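Local structure of regulatory protein SdiA (Escherichia coli, 4LFU) at residues Leu44-Pro49 with Asn127-Phe132; Val50-Pro55 with Ala231-Ala236; Ile79-Asn84 with Asp97-Glu102; Lys182-Ile187 with Gln215-Lys220. The protein activates transcription of the ftsQAZ cell-division gene cluster and responds to acylated homoserine lactone autoinducers as a LuxR-type quorum-sensing receptor. All blocks are in the same frame, centred on the assembly; numbering follows the deposited sequence.

Contact 1. Residues Leu44-Pro49 with Asn127-Phe132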
# COMPACT_ATOMS: atom_id res chain seq x y z
N LEU A 44 -5.66 -4.74 17.52
CA LEU A 44 -5.58 -4.65 16.08
C LEU A 44 -6.44 -3.46 15.70
O LEU A 44 -7.65 -3.49 15.94
CB LEU A 44 -6.09 -5.96 15.46
CG LEU A 44 -5.40 -6.63 14.25
CD1 LEU A 44 -6.48 -7.22 13.26
CD2 LEU A 44 -4.40 -5.74 13.49
N CYS A 45 -5.81 -2.39 15.19
CA CYS A 45 -6.46 -1.12 14.79
C CYS A 45 -6.25 -0.83 13.32
O CYS A 45 -5.15 -0.98 12.80
CB CYS A 45 -5.90 0.10 15.53
SG CYS A 45 -5.99 -0.00 17.31
N VAL A 46 -7.30 -0.36 12.66
CA VAL A 46 -7.30 -0.12 11.23
C VAL A 46 -7.79 1.29 11.00
O VAL A 46 -8.95 1.58 11.31
CB VAL A 46 -8.19 -1.19 10.48
CG1 VAL A 46 -8.19 -0.95 8.98
CG2 VAL A 46 -7.69 -2.61 10.78
N ARG A 47 -6.91 2.16 10.50
CA ARG A 47 -7.27 3.50 10.04
C ARG A 47 -7.69 3.40 8.57
O ARG A 47 -6.86 3.16 7.69
CB ARG A 47 -6.10 4.55 10.19
CG ARG A 47 -5.12 4.36 11.39
CD ARG A 47 -4.19 5.61 11.71
NE ARG A 47 -5.01 6.70 12.24
CZ ARG A 47 -4.70 7.52 13.25
NH1 ARG A 47 -3.54 7.43 13.88
NH2 ARG A 47 -5.58 8.45 13.61
N HIS A 48 -8.98 3.57 8.34
CA HIS A 48 -9.55 3.53 7.00
C HIS A 48 -9.17 4.77 6.18
O HIS A 48 -8.99 5.85 6.75
CB HIS A 48 -11.06 3.36 7.08
CG HIS A 48 -11.48 1.99 7.52
ND1 HIS A 48 -11.13 1.46 8.75
CD2 HIS A 48 -12.22 1.04 6.90
CE1 HIS A 48 -11.64 0.25 8.86
NE2 HIS A 48 -12.31 -0.03 7.76
N PRO A 49 -9.04 4.62 4.85
CA PRO A 49 -8.69 5.76 4.01
C PRO A 49 -9.82 6.80 3.94
O PRO A 49 -9.56 7.95 3.63
CB PRO A 49 -8.47 5.11 2.65
CG PRO A 49 -9.39 3.97 2.65
CD PRO A 49 -9.25 3.40 4.05
N ASN A 127 -6.48 -1.95 0.03
CA ASN A 127 -7.53 -0.93 -0.01
C ASN A 127 -7.11 0.42 0.59
O ASN A 127 -7.91 1.37 0.68
CB ASN A 127 -8.81 -1.46 0.65
CG ASN A 127 -8.66 -1.74 2.15
OD1 ASN A 127 -7.60 -1.54 2.74
ND2 ASN A 127 -9.74 -2.20 2.77
N ARG A 128 -5.82 0.49 0.97
CA ARG A 128 -5.17 1.69 1.54
C ARG A 128 -5.55 1.95 3.01
O ARG A 128 -5.22 2.99 3.58
CB ARG A 128 -5.45 2.93 0.69
CG ARG A 128 -4.70 2.99 -0.60
CD ARG A 128 -5.28 2.06 -1.65
NE ARG A 128 -4.92 2.52 -2.99
CZ ARG A 128 -4.53 1.72 -3.96
NH1 ARG A 128 -4.50 0.41 -3.76
NH2 ARG A 128 -4.20 2.23 -5.14
N ALA A 129 -6.23 1.00 3.64
CA ALA A 129 -6.43 1.06 5.08
C ALA A 129 -5.07 0.82 5.71
O ALA A 129 -4.22 0.14 5.13
CB ALA A 129 -7.43 0.01 5.55
N LEU A 130 -4.85 1.38 6.89
CA LEU A 130 -3.59 1.14 7.59
C LEU A 130 -3.89 0.29 8.80
O LEU A 130 -4.69 0.67 9.66
CB LEU A 130 -2.93 2.47 8.02
CG LEU A 130 -2.42 3.47 6.96
CD1 LEU A 130 -1.87 4.67 7.69
CD2 LEU A 130 -1.32 2.86 6.10
N GLY A 131 -3.26 -0.88 8.84
CA GLY A 131 -3.46 -1.81 9.93
C GLY A 131 -2.27 -1.76 10.86
O GLY A 131 -1.11 -1.70 10.42
N PHE A 132 -2.57 -1.75 12.16
CA PHE A 132 -1.56 -1.70 13.22
C PHE A 132 -1.78 -2.87 14.19
O PHE A 132 -2.86 -3.02 14.76
CB PHE A 132 -1.67 -0.39 14.00
CG PHE A 132 -1.40 0.84 13.16
CD1 PHE A 132 -0.13 1.42 13.14
CD2 PHE A 132 -2.42 1.44 12.41
CE1 PHE A 132 0.12 2.53 12.36
CE2 PHE A 132 -2.18 2.60 11.64
CZ PHE A 132 -0.92 3.13 11.61
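C45 and R47 are zipped to F132 and L130 by backbone hydrogen bonds, in two antiparallel hydrogen-bonded pairs. C45 N gives to F132 O at 3.0 Å and F132 N returns to C45 O at 2.8 Å. R47 N and L130 O are 2.8 Å apart, and L130 N gives back to R47 O at the same distance. V46 and G131 form the non-hydrogen-bonded pair between them. Here V46 CA makes a CH...O contact of 3.1 Å with L130 O.

Packing falls on two faces. On the face of C45, R47, L130 and F132, R47 CG comes to 3.4 Å from F132 CE2, and CD continues past the same corner of the ring. The chain bends at chi3 (69°), the guanidinium plane stands 77° from the ring, and NH1 is hydrogen-bonded to L83 O. On the other face V46 CG1, anti to its backbone N (chi1 180°), meets A129 CB at 3.6 Å.

Beyond the strands, P49 CD lies against A129. N127 OD1 accepts from A129 N at 3.0 Å in an Asx turn just before the strand, and its ND2 bonds to V173 O.

The strands are neighbours inside the antiparallel sheet of the autoinducer-binding domain. Strand 57-61 flanks 41-47, and strand 117-124 flanks 130-137. Helix 147-167 packs on the V46 face through L162.

Contact 2. Residues Val50-Pro55 with Ala231-Ala236; sequences VPFTRP and ACYAAA
V50 and F52 reach from the loop to Y233 on helix 227-237, V50 over one face of its ring and F52 obliquely beside it. Followed outward, F52 CB leads to CG, which stands anti to the carbonyl carbon (chi1 -59°), and from there the ring reaches the helix. CD2 is the first ring atom to touch, at 3.9 Å from Y233 CE1. One bond further, F52 CE2 lies 3.5 Å from Y233 CD1 and about as close to Y233 CE1, and it also approaches C232 CB. At the tip, F52 CZ meets the backbone C232 O at 3.4 Å, close to the plane of the F52 ring. F52 CE1 meets A236 CB at 3.6 Å, with the methyl at the edge of the ring. C232 O meanwhile keeps its helical bond from A236 N.

The F52 and Y233 planes stand at 89°, the side chains run past each other in opposite directions, and the pair is oblique. V50 takes a face of the tyrosine: its CG1 stands 3.9 Å from the Y233 centroid, almost on the ring normal, a CH-pi contact. CG1 also lies over the rim of the F52 ring. A cis peptide bond precedes P51, whose CA is 3.6 Å from Y233 OH. That hydroxyl is hydrogen-bonded to E193 of the second subunit.

The loop joins strands 41-47 and 57-61 of the ligand-binding domain. Helix 227-237 belongs to the DNA-binding domain and packs on helix 182-192 through A231 and A234. The contact therefore joins the two domains within one chain, beside the subunit interface.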
# COMPACT_ATOMS: atom_id res chain seq x y z
N VAL A 50 -11.06 6.39 4.21
CA VAL A 50 -12.25 7.25 4.08
C VAL A 50 -13.16 7.02 5.28
O VAL A 50 -13.12 5.93 5.87
CB VAL A 50 -13.06 6.94 2.77
CG1 VAL A 50 -12.28 7.32 1.53
CG2 VAL A 50 -13.46 5.50 2.70
N PRO A 51 -13.97 8.04 5.67
CA PRO A 51 -14.11 9.41 5.12
C PRO A 51 -12.82 10.23 5.31
O PRO A 51 -12.10 10.01 6.30
CB PRO A 51 -15.26 10.01 5.94
CG PRO A 51 -15.96 8.86 6.55
CD PRO A 51 -14.89 7.82 6.80
N PHE A 52 -12.53 11.13 4.37
CA PHE A 52 -11.27 11.90 4.38
C PHE A 52 -11.18 12.86 5.55
O PHE A 52 -10.09 13.21 6.01
CB PHE A 52 -11.11 12.70 3.09
CG PHE A 52 -11.10 11.86 1.85
CD1 PHE A 52 -9.97 11.14 1.49
CD2 PHE A 52 -12.22 11.80 1.03
CE1 PHE A 52 -9.95 10.39 0.33
CE2 PHE A 52 -12.21 11.05 -0.13
CZ PHE A 52 -11.08 10.35 -0.48
N THR A 53 -12.36 13.25 6.01
CA THR A 53 -12.58 14.34 6.94
C THR A 53 -12.59 13.87 8.40
O THR A 53 -12.17 14.61 9.30
CB THR A 53 -13.89 15.04 6.54
OG1 THR A 53 -13.57 16.34 6.03
CG2 THR A 53 -14.89 15.13 7.68
N ARG A 54 -13.05 12.65 8.65
CA ARG A 54 -12.83 12.04 9.97
C ARG A 54 -12.60 10.56 9.75
O ARG A 54 -13.54 9.78 9.84
CB ARG A 54 -14.04 12.26 10.89
CG ARG A 54 -13.67 12.18 12.37
CD ARG A 54 -14.73 11.44 13.16
NE ARG A 54 -15.90 12.28 13.42
CZ ARG A 54 -16.85 11.99 14.30
NH1 ARG A 54 -16.78 10.87 15.02
NH2 ARG A 54 -17.88 12.82 14.47
N PRO A 55 -11.36 10.16 9.42
CA PRO A 55 -11.21 8.77 9.00
C PRO A 55 -11.62 7.80 10.10
O PRO A 55 -11.29 8.00 11.27
CB PRO A 55 -9.71 8.64 8.65
CG PRO A 55 -9.24 10.05 8.45
CD PRO A 55 -10.07 10.88 9.40
N ALA A 231 -15.36 9.93 -7.50
CA ALA A 231 -14.02 9.79 -8.04
C ALA A 231 -12.95 9.74 -6.94
O ALA A 231 -12.02 8.94 -7.02
CB ALA A 231 -13.74 10.93 -9.04
N CYS A 232 -13.07 10.59 -5.92
CA CYS A 232 -12.07 10.62 -4.82
C CYS A 232 -12.09 9.39 -3.97
O CYS A 232 -11.06 8.90 -3.59
CB CYS A 232 -12.25 11.85 -3.94
SG CYS A 232 -11.77 13.32 -4.78
N TYR A 233 -13.29 8.88 -3.66
CA TYR A 233 -13.42 7.62 -2.93
C TYR A 233 -12.83 6.43 -3.71
O TYR A 233 -12.07 5.62 -3.15
CB TYR A 233 -14.89 7.37 -2.56
CG TYR A 233 -15.30 7.99 -1.23
CD1 TYR A 233 -15.13 9.34 -0.99
CD2 TYR A 233 -15.85 7.20 -0.21
CE1 TYR A 233 -15.52 9.91 0.23
CE2 TYR A 233 -16.24 7.76 1.02
CZ TYR A 233 -16.07 9.11 1.23
OH TYR A 233 -16.46 9.67 2.42
N ALA A 234 -13.17 6.36 -4.99
CA ALA A 234 -12.59 5.39 -5.93
C ALA A 234 -11.05 5.47 -6.05
O ALA A 234 -10.35 4.46 -6.03
CB ALA A 234 -13.21 5.62 -7.30
N ALA A 235 -10.56 6.70 -6.21
CA ALA A 235 -9.13 6.97 -6.27
C ALA A 235 -8.44 6.55 -4.95
O ALA A 235 -7.39 5.89 -4.99
CB ALA A 235 -8.90 8.40 -6.56
N ALA A 236 -9.05 6.88 -3.80
CA ALA A 236 -8.42 6.61 -2.49
C ALA A 236 -8.28 5.13 -2.16
O ALA A 236 -7.27 4.70 -1.58
CB ALA A 236 -9.14 7.33 -1.39

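Contact 3. Residues Ile79-Asn84 with Asp97-Glu102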
# COMPACT_ATOMS: atom_id res chain seq x y z
N ILE A 79 -3.55 11.84 20.08
CA ILE A 79 -2.13 11.95 20.46
C ILE A 79 -1.34 10.63 20.37
O ILE A 79 -0.13 10.62 20.59
CB ILE A 79 -1.98 12.55 21.90
CG1 ILE A 79 -2.54 11.59 22.97
CG2 ILE A 79 -2.63 13.93 21.94
CD1 ILE A 79 -2.58 12.16 24.42
N ASP A 80 -2.02 9.53 20.07
CA ASP A 80 -1.40 8.19 20.16
C ASP A 80 -0.33 7.97 19.09
O ASP A 80 -0.64 7.79 17.91
CB ASP A 80 -2.45 7.10 20.12
CG ASP A 80 -1.89 5.73 20.43
OD1 ASP A 80 -2.67 4.76 20.52
OD2 ASP A 80 -0.67 5.60 20.60
N PRO A 81 0.96 7.94 19.51
CA PRO A 81 2.09 7.92 18.57
C PRO A 81 2.31 6.55 17.93
O PRO A 81 3.00 6.43 16.92
CB PRO A 81 3.28 8.30 19.46
CG PRO A 81 2.86 7.89 20.86
CD PRO A 81 1.39 7.87 20.93
N VAL A 82 1.69 5.54 18.53
CA VAL A 82 1.82 4.16 18.11
C VAL A 82 1.02 3.90 16.81
O VAL A 82 1.20 2.86 16.15
CB VAL A 82 1.42 3.26 19.34
CG1 VAL A 82 0.78 1.97 18.96
CG2 VAL A 82 2.63 3.10 20.28
N LEU A 83 0.18 4.87 16.43
CA LEU A 83 -0.72 4.79 15.28
C LEU A 83 -0.33 5.79 14.18
O LEU A 83 -1.14 6.17 13.33
CB LEU A 83 -2.17 5.02 15.74
CG LEU A 83 -3.10 3.86 16.13
CD1 LEU A 83 -2.44 2.50 16.41
CD2 LEU A 83 -4.01 4.26 17.27
N ASN A 84 0.91 6.25 14.26
CA ASN A 84 1.45 7.19 13.34
C ASN A 84 2.59 6.49 12.59
O ASN A 84 3.64 6.23 13.17
CB ASN A 84 1.94 8.44 14.09
CG ASN A 84 2.59 9.47 13.17
OD1 ASN A 84 2.55 9.36 11.94
ND2 ASN A 84 3.21 10.48 13.77
N ASP A 97 10.32 5.53 25.72
CA ASP A 97 9.79 6.72 26.38
C ASP A 97 9.72 7.94 25.49
O ASP A 97 8.74 8.67 25.55
CB ASP A 97 10.55 7.02 27.67
CG ASP A 97 10.23 6.02 28.76
OD1 ASP A 97 9.14 5.44 28.71
OD2 ASP A 97 11.08 5.81 29.65
N ASP A 98 10.74 8.13 24.65
CA ASP A 98 10.79 9.31 23.74
C ASP A 98 9.59 9.40 22.82
O ASP A 98 9.18 10.48 22.46
CB ASP A 98 12.08 9.33 22.90
CG ASP A 98 13.33 9.13 23.75
OD1 ASP A 98 13.52 7.98 24.25
OD2 ASP A 98 14.09 10.11 23.94
N LEU A 99 9.05 8.23 22.45
CA LEU A 99 7.86 8.08 21.59
C LEU A 99 6.66 8.86 22.12
O LEU A 99 5.85 9.40 21.34
CB LEU A 99 7.50 6.59 21.50
CG LEU A 99 7.19 5.87 20.19
CD1 LEU A 99 6.48 4.55 20.46
CD2 LEU A 99 6.36 6.71 19.27
N PHE A 100 6.57 8.96 23.46
CA PHE A 100 5.40 9.51 24.12
C PHE A 100 5.55 10.91 24.68
O PHE A 100 4.69 11.36 25.43
CB PHE A 100 4.93 8.53 25.21
CG PHE A 100 4.48 7.19 24.66
CD1 PHE A 100 3.15 7.00 24.27
CD2 PHE A 100 5.38 6.15 24.51
CE1 PHE A 100 2.74 5.77 23.75
CE2 PHE A 100 4.99 4.92 23.99
CZ PHE A 100 3.66 4.72 23.61
N SER A 101 6.59 11.63 24.29
CA SER A 101 6.87 12.96 24.86
C SER A 101 5.82 14.01 24.51
O SER A 101 5.66 15.01 25.23
CB SER A 101 8.26 13.44 24.46
OG SER A 101 8.32 13.78 23.08
N GLU A 102 5.12 13.78 23.40
CA GLU A 102 3.98 14.61 22.98
C GLU A 102 2.64 13.92 23.29
O GLU A 102 1.58 14.41 22.90
CB GLU A 102 4.07 14.96 21.48
CG GLU A 102 4.94 16.21 21.15
CD GLU A 102 6.40 15.87 20.80
OE1 GLU A 102 7.26 16.80 20.84
OE2 GLU A 102 6.68 14.68 20.48
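P81 is pressed against L99 and F100, and these three residues provide most of the buried surface. The proline ring touches both partners with different atoms. Its CB lies 3.5 Å from L99 CD2, a tight carbon pair, and 3.4 Å from the backbone L99 O. Its CG turns to the phenylalanine, 3.5 Å from F100 CD1, while CD passes near F100 CE1. The pyrrolidine and the F100 side chain cross at about a right angle. The approach to the ring is oblique.

L99 and F100 are consecutive, yet both reach the same proline. F100 has CG anti to its carbonyl carbon (chi1 -63°), which brings the ring alongside P81. L99 CD1 and F100 CZ then also meet V82, whose CG2 is 4.1 Å from the former and 3.8 Å from the latter. At the margin, I79 CB faces E102 O.

The contact between the segments is apolar, and its polar groups work locally. D80 OD2 accepts from V82 N at 3.1 Å, met from above the carboxylate plane, in an Asx turn where the short 3-10 segment of P81 and V82 begins. The other oxygen, OD1, bonds to Y71 and to a tetraethylene glycol molecule, probably from the crystallisation liquor. F100 lies close to the same molecule, and L106 of helix 104-112 packs on both P81 and F100.

Two loops, one on each side of strand 92-94, are thus joined in the autoinducer-binding domain. D80 and F100 beside this molecule are consistent with the autoinducer pocket of LuxR-type receptors.

Contact 4. Residues Lys182-Ile187 with Gln215-Lys220; sequences KREKEI and QKNMQK
E184 and M218 lie alongside each other, their side chains running in opposite directions from two crossing helices. The axes of the two short helix segments come within 10.2 Å and cross at -102°. E184 extends beyond CG, and its aliphatic part lies along the methionine: E184 CB is 3.6 Å from M218 SD, and its CD is near M218 CG. M218 SD is 3.5 Å from E184 O, and the bend at chi3 (-70°) folds CE back to the same carbonyl.

E184 meets N217 in another way. The two side chains cross at about a right angle, with carboxylate and amide planes 60° apart. E184 OE1 comes to 3.3 Å from N217 CB. The amide is reached through water 1, which donates to E184 OE1 at 2.6 Å and accepts from N217 ND2 at 2.7 Å. On the other flank of M218, I187 crosses Q215 obliquely. The Q215 chain folds at chi2 and brings NE2 to 3.5 Å from I187 CG2. That nitrogen is hydrogen-bonded to T191 OG1, one turn further along the first helix.

H214 touches both E184 and I187, and V230 of helix 227-237 packs on M218. The crossing belongs to the helical core of the LuxR-type DNA-binding domain; helix 208-222 carries the end of the predicted helix-turn-helix motif.

The chemistry is mixed. M218 CE and I187 CG2, 4.3 Å apart, give the apolar part, while the buried carboxylate of E184 is met by water 1 at OE1 and by a salt bridge from OE2 to K221. These partners would probably favour its charged form.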
# COMPACT_ATOMS: atom_id res chain seq x y z
N LYS A 182 -17.82 -1.77 -15.70
CA LYS A 182 -16.66 -1.37 -16.49
C LYS A 182 -16.82 0.03 -17.07
O LYS A 182 -15.89 0.83 -17.02
CB LYS A 182 -16.46 -2.35 -17.66
CG LYS A 182 -15.68 -3.61 -17.33
CD LYS A 182 -15.12 -4.26 -18.62
CE LYS A 182 -14.25 -3.28 -19.47
NZ LYS A 182 -12.97 -2.80 -18.79
N ARG A 183 -17.99 0.31 -17.65
CA ARG A 183 -18.26 1.62 -18.26
C ARG A 183 -18.32 2.74 -17.23
O ARG A 183 -17.83 3.83 -17.48
CB ARG A 183 -19.58 1.57 -19.04
CG ARG A 183 -19.99 2.89 -19.66
CD ARG A 183 -18.97 3.33 -20.67
NE ARG A 183 -19.60 3.77 -21.90
CZ ARG A 183 -18.99 3.84 -23.08
NH1 ARG A 183 -17.72 3.48 -23.19
NH2 ARG A 183 -19.67 4.25 -24.14
N GLU A 184 -18.91 2.47 -16.07
CA GLU A 184 -18.92 3.44 -14.96
C GLU A 184 -17.49 3.80 -14.54
O GLU A 184 -17.15 4.98 -14.50
CB GLU A 184 -19.76 2.92 -13.79
CG GLU A 184 -21.25 2.98 -14.10
CD GLU A 184 -22.16 2.37 -13.03
OE1 GLU A 184 -23.36 2.72 -13.06
OE2 GLU A 184 -21.72 1.54 -12.19
N LYS A 185 -16.66 2.79 -14.28
CA LYS A 185 -15.23 2.96 -13.95
C LYS A 185 -14.45 3.76 -15.02
O LYS A 185 -13.66 4.66 -14.69
CB LYS A 185 -14.55 1.62 -13.69
CG LYS A 185 -15.02 0.92 -12.42
CD LYS A 185 -14.18 -0.30 -12.10
CE LYS A 185 -15.07 -1.54 -11.94
NZ LYS A 185 -14.74 -2.42 -10.76
N GLU A 186 -14.70 3.45 -16.29
CA GLU A 186 -14.07 4.19 -17.40
C GLU A 186 -14.40 5.69 -17.38
O GLU A 186 -13.50 6.52 -17.48
CB GLU A 186 -14.43 3.55 -18.75
CG GLU A 186 -13.99 4.37 -19.97
CD GLU A 186 -14.29 3.64 -21.28
OE1 GLU A 186 -15.45 3.21 -21.46
OE2 GLU A 186 -13.37 3.48 -22.12
N ILE A 187 -15.68 6.02 -17.28
CA ILE A 187 -16.12 7.40 -17.06
C ILE A 187 -15.53 8.05 -15.79
O ILE A 187 -15.15 9.21 -15.80
CB ILE A 187 -17.68 7.51 -17.10
CG1 ILE A 187 -18.17 7.41 -18.57
CG2 ILE A 187 -18.20 8.84 -16.44
CD1 ILE A 187 -19.59 6.95 -18.73
N GLN A 215 -22.84 8.74 -14.27
CA GLN A 215 -22.47 9.53 -13.10
C GLN A 215 -23.51 9.42 -12.00
O GLN A 215 -23.18 9.14 -10.85
CB GLN A 215 -22.26 11.03 -13.43
CG GLN A 215 -21.13 11.37 -14.39
CD GLN A 215 -19.73 11.19 -13.82
OE1 GLN A 215 -19.53 10.55 -12.78
NE2 GLN A 215 -18.74 11.72 -14.54
N LYS A 216 -24.76 9.63 -12.38
CA LYS A 216 -25.94 9.49 -11.53
C LYS A 216 -26.11 8.14 -10.88
O LYS A 216 -26.45 8.08 -9.70
CB LYS A 216 -27.20 9.83 -12.33
CG LYS A 216 -27.76 11.22 -12.03
CD LYS A 216 -26.68 12.32 -12.10
CE LYS A 216 -26.81 13.32 -10.95
NZ LYS A 216 -25.66 14.30 -10.96
N ASN A 217 -25.89 7.07 -11.64
CA ASN A 217 -26.01 5.69 -11.12
C ASN A 217 -24.95 5.36 -10.06
O ASN A 217 -25.22 4.63 -9.12
CB ASN A 217 -25.94 4.64 -12.25
CG ASN A 217 -27.12 4.74 -13.25
OD1 ASN A 217 -28.17 5.32 -12.96
ND2 ASN A 217 -26.94 4.14 -14.44
N MET A 218 -23.73 5.88 -10.26
CA MET A 218 -22.62 5.71 -9.33
C MET A 218 -22.89 6.53 -8.04
O MET A 218 -22.59 6.09 -6.94
CB MET A 218 -21.32 6.17 -9.98
CG MET A 218 -20.68 5.18 -10.96
SD MET A 218 -19.07 5.72 -11.61
CE MET A 218 -19.51 7.08 -12.69
N GLN A 219 -23.46 7.72 -8.22
CA GLN A 219 -23.86 8.59 -7.12
C GLN A 219 -24.94 7.92 -6.31
O GLN A 219 -24.84 7.85 -5.09
CB GLN A 219 -24.33 9.97 -7.63
CG GLN A 219 -23.18 10.93 -7.83
CD GLN A 219 -23.46 12.04 -8.81
OE1 GLN A 219 -22.69 12.24 -9.76
NE2 GLN A 219 -24.52 12.80 -8.58
N LYS A 220 -25.95 7.39 -7.01
CA LYS A 220 -27.02 6.63 -6.38
C LYS A 220 -26.54 5.39 -5.62
O LYS A 220 -26.92 5.21 -4.47
CB LYS A 220 -28.15 6.33 -7.40
CG LYS A 220 -29.14 5.19 -7.04
CD LYS A 220 -30.25 4.99 -8.13
CE LYS A 220 -29.71 4.58 -9.54
NZ LYS A 220 -28.68 3.46 -9.53
O HOH W 1 -24.65 3.08 -15.32

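In the fold
Contacts 2 and 4 are buried; contacts 1 and 3 are partly buried. Contact 1 is central, in the middle of the sheet, and is held by backbone hydrogen bonds. Contact 3 sits further out in the same domain, where loops with exposed residues meet by apolar packing. The two touch, since R47 and F132 reach L83. Contact 2 continues the chain from P49 and ties that domain to the DNA-binding one by aromatic and aliphatic packing; R128 of contact 1 also packs against A236. Helix 227-237 of contact 2 packs on M218 of contact 4 through V230. Contact 4 adds water and charge. Contacts 3 and 4 are about 42 Å apart between centres.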